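PDB 1YB2: tRNA (adenine(58)-N(1))-methyltransferase catalytic subunit TRM61 C-terminal domain-containing protein from Thermoplasma acidophilum, which is of unproven function but probably transfers a methyl group from S-adenosyl-L-methionine to an adenine of RNA, most likely in tRNA. Local coordinates for residues Y127-L132 against Y159-V164; D189-V194 against F209-F214; L237-I242 against L256-F261. All blocks are in the same frame, centred on the assembly; numbering follows the deposited sequence.

Contact 1. Residues Y127-L132 against Y159-V164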
loop_
_atom_site.group_PDB
_atom_site.type_symbol
_atom_site.label_atom_id
_atom_site.label_comp_id
_atom_site.label_asym_id
_atom_site.label_seq_id
_atom_site.Cartn_x
_atom_site.Cartn_y
_atom_site.Cartn_z
ATOM N N TYR A 127 -4.462 -8.161 -2.128
ATOM C CA TYR A 127 -3.242 -7.417 -1.849
ATOM C C TYR A 127 -2.279 -8.142 -0.907
ATOM O O TYR A 127 -1.060 -8.075 -1.097
ATOM C CB TYR A 127 -3.557 -6.035 -1.264
ATOM C CG TYR A 127 -4.018 -5.056 -2.292
ATOM C CD1 TYR A 127 -5.374 -4.741 -2.406
ATOM C CD2 TYR A 127 -3.103 -4.437 -3.161
ATOM C CE1 TYR A 127 -5.816 -3.822 -3.353
ATOM C CE2 TYR A 127 -3.545 -3.513 -4.129
ATOM C CZ TYR A 127 -4.899 -3.221 -4.208
ATOM O OH TYR A 127 -5.373 -2.307 -5.133
ATOM N N ILE A 128 -2.822 -8.798 0.116
ATOM C CA ILE A 128 -2.000 -9.535 1.084
ATOM C C ILE A 128 -1.268 -10.672 0.370
ATOM O O ILE A 128 -0.043 -10.815 0.501
ATOM C CB ILE A 128 -2.858 -10.069 2.265
ATOM C CG1 ILE A 128 -3.370 -8.896 3.134
ATOM C CG2 ILE A 128 -2.078 -11.076 3.113
ATOM C CD1 ILE A 128 -4.537 -9.282 4.068
ATOM N N LEU A 129 -2.007 -11.470 -0.401
ATOM C CA LEU A 129 -1.386 -12.610 -1.090
ATOM C C LEU A 129 -0.341 -12.190 -2.120
ATOM O O LEU A 129 0.687 -12.854 -2.271
ATOM C CB LEU A 129 -2.433 -13.515 -1.739
ATOM C CG LEU A 129 -3.353 -14.329 -0.824
ATOM C CD1 LEU A 129 -4.167 -15.328 -1.656
ATOM C CD2 LEU A 129 -2.597 -15.069 0.266
ATOM N N TYR A 130 -0.599 -11.087 -2.822
ATOM C CA TYR A 130 0.365 -10.569 -3.789
ATOM C C TYR A 130 1.669 -10.177 -3.087
ATOM O O TYR A 130 2.756 -10.492 -3.565
ATOM C CB TYR A 130 -0.230 -9.378 -4.547
ATOM C CG TYR A 130 0.457 -9.042 -5.867
ATOM C CD1 TYR A 130 0.261 -9.826 -7.001
ATOM C CD2 TYR A 130 1.283 -7.917 -5.977
ATOM C CE1 TYR A 130 0.876 -9.495 -8.220
ATOM C CE2 TYR A 130 1.900 -7.581 -7.188
ATOM C CZ TYR A 130 1.688 -8.366 -8.295
ATOM O OH TYR A 130 2.301 -8.033 -9.479
ATOM N N ALA A 131 1.550 -9.507 -1.950
ATOM C CA ALA A 131 2.707 -9.065 -1.162
ATOM C C ALA A 131 3.485 -10.229 -0.535
ATOM O O ALA A 131 4.728 -10.213 -0.511
ATOM C CB ALA A 131 2.269 -8.061 -0.095
ATOM N N LEU A 132 2.760 -11.237 -0.040
ATOM C CA LEU A 132 3.375 -12.424 0.535
ATOM C C LEU A 132 4.177 -13.207 -0.489
ATOM O O LEU A 132 5.176 -13.823 -0.137
ATOM C CB LEU A 132 2.332 -13.341 1.185
ATOM C CG LEU A 132 1.702 -12.857 2.491
ATOM C CD1 LEU A 132 0.640 -13.895 2.926
ATOM C CD2 LEU A 132 2.748 -12.615 3.615
ATOM N N TYR A 159 -4.996 -16.491 -7.689
ATOM C CA TYR A 159 -3.926 -16.859 -6.782
ATOM C C TYR A 159 -3.943 -18.339 -6.451
ATOM O O TYR A 159 -5.011 -18.939 -6.346
ATOM C CB TYR A 159 -4.085 -16.110 -5.461
ATOM C CG TYR A 159 -3.959 -14.615 -5.557
ATOM C CD1 TYR A 159 -2.710 -14.005 -5.532
ATOM C CD2 TYR A 159 -5.084 -13.807 -5.672
ATOM C CE1 TYR A 159 -2.582 -12.617 -5.611
ATOM C CE2 TYR A 159 -4.960 -12.404 -5.760
ATOM C CZ TYR A 159 -3.704 -11.832 -5.726
ATOM O OH TYR A 159 -3.553 -10.460 -5.786
ATOM N N ASP A 160 -2.758 -18.907 -6.239
ATOM C CA ASP A 160 -2.650 -20.159 -5.510
ATOM C C ASP A 160 -3.018 -19.831 -4.068
ATOM O O ASP A 160 -2.405 -18.959 -3.467
ATOM C CB ASP A 160 -1.224 -20.707 -5.576
ATOM C CG ASP A 160 -1.052 -22.000 -4.777
ATOM O OD1 ASP A 160 -1.313 -23.082 -5.333
ATOM O OD2 ASP A 160 -0.638 -21.942 -3.599
ATOM N N ILE A 161 -4.021 -20.501 -3.513
ATOM C CA ILE A 161 -4.445 -20.180 -2.147
ATOM C C ILE A 161 -4.010 -21.255 -1.140
ATOM O O ILE A 161 -4.605 -21.418 -0.065
ATOM C CB ILE A 161 -5.958 -19.847 -2.064
ATOM C CG1 ILE A 161 -6.803 -20.988 -2.630
ATOM C CG2 ILE A 161 -6.257 -18.514 -2.795
ATOM C CD1 ILE A 161 -8.262 -20.849 -2.309
ATOM N N GLY A 162 -2.939 -21.961 -1.500
ATOM C CA GLY A 162 -2.377 -23.015 -0.671
ATOM C C GLY A 162 -1.832 -22.523 0.658
ATOM O O GLY A 162 -1.722 -23.305 1.593
ATOM N N ASN A 163 -1.487 -21.235 0.736
ATOM C CA ASN A 163 -1.058 -20.601 1.991
ATOM C C ASN A 163 -2.158 -19.813 2.700
ATOM O O ASN A 163 -1.878 -18.946 3.536
ATOM C CB ASN A 163 0.216 -19.752 1.789
ATOM C CG ASN A 163 -0.007 -18.499 0.892
ATOM O OD1 ASN A 163 0.711 -17.509 1.025
ATOM N ND2 ASN A 163 -0.976 -18.554 -0.008
ATOM N N VAL A 164 -3.410 -20.118 2.366
ATOM C CA VAL A 164 -4.560 -19.493 3.024
ATOM C C VAL A 164 -5.330 -20.509 3.865
ATOM O O VAL A 164 -5.596 -21.625 3.426
ATOM C CB VAL A 164 -5.516 -18.795 2.015
ATOM C CG1 VAL A 164 -6.663 -18.113 2.742
ATOM C CG2 VAL A 164 -4.758 -17.765 1.167
#

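Contact 2. Residues D189-V194 against F209-F214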
loop_
_atom_site.group_PDB
_atom_site.type_symbol
_atom_site.label_atom_id
_atom_site.label_comp_id
_atom_site.label_asym_id
_atom_site.label_seq_id
_atom_site.Cartn_x
_atom_site.Cartn_y
_atom_site.Cartn_z
ATOM N N ASP A 189 -17.930 -4.324 15.114
ATOM C CA ASP A 189 -17.710 -3.930 16.507
ATOM C C ASP A 189 -16.358 -4.392 17.067
ATOM O O ASP A 189 -16.309 -5.248 17.961
ATOM C CB ASP A 189 -18.870 -4.429 17.383
ATOM C CG ASP A 189 -19.004 -5.945 17.379
ATOM O OD1 ASP A 189 -18.546 -6.597 16.407
ATOM O OD2 ASP A 189 -19.564 -6.486 18.369
ATOM N N PRO A 190 -15.245 -3.833 16.541
ATOM C CA PRO A 190 -13.948 -4.312 17.051
ATOM C C PRO A 190 -13.705 -4.048 18.546
ATOM O O PRO A 190 -12.978 -4.817 19.182
ATOM C CB PRO A 190 -12.928 -3.584 16.171
ATOM C CG PRO A 190 -13.646 -2.386 15.639
ATOM C CD PRO A 190 -15.082 -2.822 15.479
ATOM N N TRP A 191 -14.303 -2.988 19.105
ATOM C CA TRP A 191 -14.174 -2.697 20.548
ATOM C C TRP A 191 -14.567 -3.888 21.432
ATOM O O TRP A 191 -14.104 -4.005 22.561
ATOM C CB TRP A 191 -14.936 -1.415 20.954
ATOM C CG TRP A 191 -16.359 -1.394 20.451
ATOM C CD1 TRP A 191 -17.458 -1.882 21.093
ATOM C CD2 TRP A 191 -16.817 -0.918 19.175
ATOM N NE1 TRP A 191 -18.586 -1.720 20.303
ATOM C CE2 TRP A 191 -18.217 -1.136 19.122
ATOM C CE3 TRP A 191 -16.184 -0.314 18.080
ATOM C CZ2 TRP A 191 -18.990 -0.770 18.019
ATOM C CZ3 TRP A 191 -16.953 0.043 16.982
ATOM C CH2 TRP A 191 -18.346 -0.188 16.960
ATOM N N ASN A 192 -15.396 -4.788 20.918
ATOM C CA ASN A 192 -15.839 -5.942 21.702
ATOM C C ASN A 192 -14.891 -7.122 21.605
ATOM O O ASN A 192 -15.105 -8.148 22.271
ATOM C CB ASN A 192 -17.244 -6.378 21.274
ATOM C CG ASN A 192 -18.326 -5.442 21.778
ATOM O OD1 ASN A 192 -18.255 -4.928 22.898
ATOM N ND2 ASN A 192 -19.329 -5.209 20.950
ATOM N N HIS A 193 -13.843 -6.980 20.784
ATOM C CA HIS A 193 -12.924 -8.092 20.495
ATOM C C HIS A 193 -11.446 -7.740 20.596
ATOM O O HIS A 193 -10.590 -8.515 20.181
ATOM C CB HIS A 193 -13.247 -8.673 19.115
ATOM C CG HIS A 193 -14.701 -8.986 18.943
ATOM N ND1 HIS A 193 -15.336 -9.973 19.669
ATOM C CD2 HIS A 193 -15.650 -8.421 18.163
ATOM C CE1 HIS A 193 -16.612 -10.009 19.332
ATOM N NE2 HIS A 193 -16.827 -9.079 18.421
ATOM N N VAL A 194 -11.148 -6.579 21.177
ATOM C CA VAL A 194 -9.771 -6.139 21.285
ATOM C C VAL A 194 -8.920 -7.043 22.182
ATOM O O VAL A 194 -7.799 -7.349 21.819
ATOM C CB VAL A 194 -9.634 -4.618 21.619
ATOM C CG1 VAL A 194 -9.862 -3.798 20.361
ATOM C CG2 VAL A 194 -10.609 -4.189 22.721
ATOM N N PHE A 209 -7.366 -1.369 11.974
ATOM C CA PHE A 209 -8.820 -1.473 12.090
ATOM C C PHE A 209 -9.470 -0.525 11.099
ATOM O O PHE A 209 -9.131 0.652 11.101
ATOM C CB PHE A 209 -9.301 -1.065 13.494
ATOM C CG PHE A 209 -8.785 -1.933 14.598
ATOM C CD1 PHE A 209 -7.570 -1.646 15.220
ATOM C CD2 PHE A 209 -9.524 -3.029 15.027
ATOM C CE1 PHE A 209 -7.089 -2.454 16.259
ATOM C CE2 PHE A 209 -9.051 -3.845 16.063
ATOM C CZ PHE A 209 -7.819 -3.558 16.664
ATOM N N TYR A 210 -10.399 -1.030 10.285
ATOM C CA TYR A 210 -11.144 -0.207 9.318
ATOM C C TYR A 210 -12.549 -0.002 9.851
ATOM O O TYR A 210 -13.218 -0.982 10.171
ATOM C CB TYR A 210 -11.227 -0.902 7.950
ATOM C CG TYR A 210 -9.968 -0.805 7.151
ATOM C CD1 TYR A 210 -8.916 -1.714 7.348
ATOM C CD2 TYR A 210 -9.805 0.196 6.183
ATOM C CE1 TYR A 210 -7.725 -1.634 6.598
ATOM C CE2 TYR A 210 -8.601 0.283 5.424
ATOM C CZ TYR A 210 -7.580 -0.636 5.648
ATOM O OH TYR A 210 -6.404 -0.558 4.930
ATOM N N LEU A 211 -12.964 1.266 9.997
ATOM C CA LEU A 211 -14.298 1.629 10.478
ATOM C C LEU A 211 -14.957 2.595 9.473
ATOM O O LEU A 211 -14.258 3.337 8.783
ATOM C CB LEU A 211 -14.242 2.274 11.875
ATOM C CG LEU A 211 -14.059 1.424 13.145
ATOM C CD1 LEU A 211 -15.117 0.332 13.239
ATOM C CD2 LEU A 211 -12.634 0.835 13.262
ATOM N N PRO A 212 -16.295 2.550 9.346
ATOM C CA PRO A 212 -16.917 3.385 8.323
ATOM C C PRO A 212 -17.215 4.820 8.772
ATOM O O PRO A 212 -17.472 5.670 7.933
ATOM C CB PRO A 212 -18.228 2.646 8.028
ATOM C CG PRO A 212 -18.618 2.081 9.338
ATOM C CD PRO A 212 -17.294 1.725 10.048
ATOM N N ASN A 213 -17.202 5.087 10.072
ATOM C CA ASN A 213 -17.471 6.451 10.543
ATOM C C ASN A 213 -16.694 6.865 11.782
ATOM O O ASN A 213 -16.039 6.029 12.447
ATOM C CB ASN A 213 -18.979 6.709 10.711
ATOM C CG ASN A 213 -19.646 5.742 11.669
ATOM O OD1 ASN A 213 -19.384 5.755 12.875
ATOM N ND2 ASN A 213 -20.539 4.914 11.141
ATOM N N PHE A 214 -16.776 8.164 12.077
ATOM C CA PHE A 214 -16.036 8.769 13.155
ATOM C C PHE A 214 -16.397 8.180 14.514
ATOM O O PHE A 214 -15.508 7.847 15.289
ATOM C CB PHE A 214 -16.202 10.301 13.164
ATOM C CG PHE A 214 -15.491 10.968 14.308
ATOM C CD1 PHE A 214 -14.178 11.395 14.171
ATOM C CD2 PHE A 214 -16.128 11.150 15.536
ATOM C CE1 PHE A 214 -13.509 11.992 15.237
ATOM C CE2 PHE A 214 -15.464 11.739 16.611
ATOM C CZ PHE A 214 -14.148 12.168 16.455
#

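Contact 3. Residues L237-I242 against L256-F261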
loop_
_atom_site.group_PDB
_atom_site.type_symbol
_atom_site.label_atom_id
_atom_site.label_comp_id
_atom_site.label_asym_id
_atom_site.label_seq_id
_atom_site.Cartn_x
_atom_site.Cartn_y
_atom_site.Cartn_z
ATOM N N LEU A 237 -9.438 8.894 5.741
ATOM C CA LEU A 237 -8.980 8.856 4.358
ATOM C C LEU A 237 -10.191 9.034 3.480
ATOM O O LEU A 237 -11.165 8.283 3.625
ATOM C CB LEU A 237 -8.334 7.502 4.017
ATOM C CG LEU A 237 -6.829 7.413 3.741
ATOM C CD1 LEU A 237 -6.472 6.113 3.028
ATOM C CD2 LEU A 237 -6.311 8.585 2.920
HETATM N N MSE A 238 -10.137 10.009 2.578
HETATM C CA MSE A 238 -11.215 10.247 1.629
HETATM C C MSE A 238 -10.701 10.141 0.194
HETATM O O MSE A 238 -9.699 10.758 -0.171
HETATM C CB MSE A 238 -11.846 11.611 1.863
HETATM C CG MSE A 238 -12.538 11.740 3.197
HETATM SE SE MSE A 238 -12.619 13.598 3.828
HETATM C CE MSE A 238 -10.718 13.666 4.723
ATOM N N LYS A 239 -11.404 9.365 -0.618
ATOM C CA LYS A 239 -10.999 9.124 -1.982
ATOM C C LYS A 239 -12.131 9.505 -2.942
ATOM O O LYS A 239 -13.285 9.141 -2.725
ATOM C CB LYS A 239 -10.649 7.646 -2.145
ATOM C CG LYS A 239 -10.366 7.230 -3.579
ATOM C CD LYS A 239 -11.216 6.014 -3.965
ATOM C CE LYS A 239 -11.109 5.755 -5.459
ATOM N NZ LYS A 239 -12.419 5.434 -6.047
ATOM N N ARG A 240 -11.810 10.246 -3.987
ATOM C CA ARG A 240 -12.755 10.393 -5.072
ATOM C C ARG A 240 -12.078 10.352 -6.417
ATOM O O ARG A 240 -10.988 10.902 -6.612
ATOM C CB ARG A 240 -13.639 11.627 -4.930
ATOM C CG ARG A 240 -13.004 12.952 -5.194
ATOM C CD ARG A 240 -14.094 14.002 -5.427
ATOM N NE ARG A 240 -13.487 15.309 -5.642
ATOM C CZ ARG A 240 -13.683 16.071 -6.716
ATOM N NH1 ARG A 240 -14.523 15.693 -7.681
ATOM N NH2 ARG A 240 -13.053 17.236 -6.808
ATOM N N ARG A 241 -12.737 9.667 -7.336
ATOM C CA ARG A 241 -12.257 9.577 -8.693
ATOM C C ARG A 241 -12.538 10.867 -9.442
ATOM O O ARG A 241 -13.618 11.476 -9.313
ATOM C CB ARG A 241 -12.893 8.394 -9.386
ATOM C CG ARG A 241 -12.382 8.233 -10.792
ATOM C CD ARG A 241 -12.915 6.968 -11.404
ATOM N NE ARG A 241 -12.313 6.752 -12.707
ATOM C CZ ARG A 241 -12.579 5.707 -13.475
ATOM N NH1 ARG A 241 -13.457 4.784 -13.076
ATOM N NH2 ARG A 241 -11.974 5.596 -14.642
ATOM N N ILE A 242 -11.535 11.318 -10.184
ATOM C CA ILE A 242 -11.643 12.546 -10.942
ATOM C C ILE A 242 -11.261 12.315 -12.403
ATOM O O ILE A 242 -10.796 11.227 -12.775
ATOM C CB ILE A 242 -10.803 13.725 -10.321
ATOM C CG1 ILE A 242 -9.307 13.406 -10.306
ATOM C CG2 ILE A 242 -11.287 14.071 -8.897
ATOM C CD1 ILE A 242 -8.440 14.662 -10.248
ATOM N N LEU A 256 -18.932 9.947 -6.211
ATOM C CA LEU A 256 -19.052 9.921 -4.753
ATOM C C LEU A 256 -17.668 9.995 -4.120
ATOM O O LEU A 256 -16.707 9.405 -4.629
ATOM C CB LEU A 256 -19.700 8.612 -4.303
ATOM C CG LEU A 256 -21.185 8.496 -3.908
ATOM C CD1 LEU A 256 -22.075 9.430 -4.678
ATOM C CD2 LEU A 256 -21.607 7.054 -4.091
ATOM N N THR A 257 -17.557 10.707 -3.008
ATOM C CA THR A 257 -16.356 10.559 -2.233
ATOM C C THR A 257 -16.537 9.421 -1.235
ATOM O O THR A 257 -17.588 9.288 -0.611
ATOM C CB THR A 257 -15.705 11.893 -1.711
ATOM O OG1 THR A 257 -15.195 11.719 -0.372
ATOM C CG2 THR A 257 -16.616 13.055 -1.799
ATOM N N HIS A 258 -15.545 8.547 -1.184
ATOM C CA HIS A 258 -15.585 7.384 -0.324
ATOM C C HIS A 258 -14.640 7.606 0.859
ATOM O O HIS A 258 -13.517 8.078 0.673
ATOM C CB HIS A 258 -15.244 6.143 -1.145
ATOM C CG HIS A 258 -16.115 6.003 -2.357
ATOM N ND1 HIS A 258 -15.694 6.354 -3.623
ATOM C CD2 HIS A 258 -17.420 5.655 -2.477
ATOM C CE1 HIS A 258 -16.689 6.180 -4.479
ATOM N NE2 HIS A 258 -17.748 5.760 -3.809
ATOM N N THR A 259 -15.118 7.291 2.063
ATOM C CA THR A 259 -14.411 7.620 3.309
ATOM C C THR A 259 -14.159 6.403 4.195
ATOM O O THR A 259 -15.088 5.651 4.496
ATOM C CB THR A 259 -15.193 8.660 4.119
ATOM O OG1 THR A 259 -15.241 9.890 3.393
ATOM C CG2 THR A 259 -14.530 8.915 5.468
ATOM N N ALA A 260 -12.907 6.222 4.603
ATOM C CA ALA A 260 -12.526 5.187 5.575
ATOM C C ALA A 260 -11.874 5.817 6.804
ATOM O O ALA A 260 -11.173 6.838 6.700
ATOM C CB ALA A 260 -11.577 4.193 4.953
ATOM N N PHE A 261 -12.105 5.205 7.961
ATOM C CA PHE A 261 -11.443 5.609 9.194
ATOM C C PHE A 261 -10.533 4.457 9.597
ATOM O O PHE A 261 -11.004 3.346 9.846
ATOM C CB PHE A 261 -12.476 5.927 10.270
ATOM C CG PHE A 261 -13.294 7.167 9.974
ATOM C CD1 PHE A 261 -12.985 8.380 10.582
ATOM C CD2 PHE A 261 -14.335 7.130 9.052
ATOM C CE1 PHE A 261 -13.713 9.530 10.299
ATOM C CE2 PHE A 261 -15.077 8.281 8.763
ATOM C CZ PHE A 261 -14.757 9.482 9.393
HETATM O O HOH W 1 -15.341 8.651 -6.778
#

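Contact 1. Residues Y127-L132 against Y159-V164
L129 on helix 123-132 meets the loop 159-164 through both ends of its side chain, and apolar packing accounts for most of the contact. Its CB lies over one face of the Y159 ring, 4.2 Å from the ring centroid and displaced toward the rim, a CH-pi contact. Farther out both methyls pack on V164 CG2, CD2 at 3.6 Å, with the leucine and valine side chains set roughly perpendicular; CD1 also touches I161 CG2 at 4.0 Å. With CG anti to the carbonyl carbon (chi1 -69°), the leucine branch is placed past the CB-CG root of Y159, where CD1 still lies 3.9 Å from Y159 CB. L155 and L138 also pack on L129. One helical turn on, L132 touches the N163 side chain through its CD1.

The fold here is the Rossmann-like core of class I methyltransferases, and the loop is the return from helix 145-156 to the edge strand 164-167, packing along the L129 flank of helix 123-132.

Polar contacts are sparse, and no hydrogen bond joins the two segments. The loop braces itself: D160 OD2 accepts from G162 N at 3.1 Å in an Asx turn, the donor approaching from well above the carboxylate plane, and a type I turn follows from I161 to V164. Y159 OH bonds to S126 OG one turn back on the helix, and passes Y130 CB at 3.7 Å.

Aromatic contacts continue into the second subunit, where F78 meets the Y159 ring with planes about perpendicular and R109 forms a cation-pi pair with Y130.

Contact 2. Residues D189-V194 against F209-F214
F209 on strand 205-211 packs its ring against P190, whose CB approaches the ring atom CD2 at 3.6 Å and CE2 at 3.9 Å. The far end of the same ring, CZ, lies 4.2 Å from V194 CG1, so F209 spans from the start of the 3-10 turn to the first turn of helix 194-199. Having CG anti to the carbonyl carbon (chi1 -62°) lays the ring with its CD2-CE2 side on the proline and its end at the valine.

Y210 points the other way, as alternation along a strand requires, and L211 returns to the side of P190. There the two side chains run antiparallel alongside one another: CD1 of L211 is 3.9 Å from P190 CD, and CD2 sits against P190 CG at 4.1 Å. CD1 also approaches W191 CZ3, at 4.2 Å, a looser touch at the end of the indole. Every contact between the segments is apolar.

Beyond L211 the chain leaves the sheet, and N213 caps helix 214-223 by accepting from Q216 N. The facing turn is held by its own bonds: N192 ND2 donates to D189 OD2 at 2.9 Å with an almost straight N-H (174°), on the anti side of the carboxylate and somewhat out of its plane.

The turn follows strand 180-185 and D186, a predicted S-adenosyl-L-methionine ligand; in class I methyltransferases this loop borders the active site, as it probably does here. T220 of helix 214-223 packs on P190, W191 and L211, M229 of strand 229-242 lies against F209 and V194, and strand 205-211 runs between strands 180-185 and 258-267.

Contact 3. Residues L237-I242 against L256-F261
K239 and H258 face each other as a hydrogen-bonded antiparallel pair, and together they bury much of the surface in this contact. K239 N donates to H258 O and H258 N returns the bond to K239 O, both at 2.8 Å. Their side chains run alongside one another on one face. The lysine leaves with CG anti to the backbone N (chi1 173°), then bends at chi2 and chi4.

L237, the next large contributor, repeats the pattern with A260. Its N donates to A260 O, and A260 N donates back to L237 O, both at 2.9 Å. These two side chains share the sheet face of K239 and H258.

Between the two pairs, selenomethionine M238 and T259 form the non-hydrogen-bonded pair on the other face, where CG of M238 passes T259 OG1 at 3.3 Å. Backbone CA-H...O contacts fill the intervals, such as T259 CA to L237 O. Past the last direct bonds, one water accepts from R241 N at 2.9 Å and lies 2.7 Å from L256 O, linking the two strands.

Strand 258-267 is the reversed strand characteristic of the class I methyltransferase sheet, set between 205-211 and 229-242, and its F261 rests on F214 and S217 of helix 214-223. Strand 229-242, the edge within its own chain, pairs antiparallel with a strand of the second subunit, and R240 makes a salt bridge to E236 of that subunit.

Overall arrangement
Contact 2 is the buried one, contact 1 is partly buried, and contact 3 lies at the surface of the chain. Contacts 1 and 2 join a helix or strand to a loop mainly through apolar side chains, without a hydrogen bond between the segments, whereas contact 3 is a strand pair held by main-chain hydrogen bonds. Contacts 2 and 3 share the sheet, since strands 205-211 and 258-267 are neighbours in it; L211 N lies 2.9 Å from F261 O, a probable hydrogen bond. Contact 1 stands apart, near edge strand 164-167, at the other end of the sheet from contact 3. It meets the second subunit through ring, cation-pi and proline packing, contact 3 through sheet continuation.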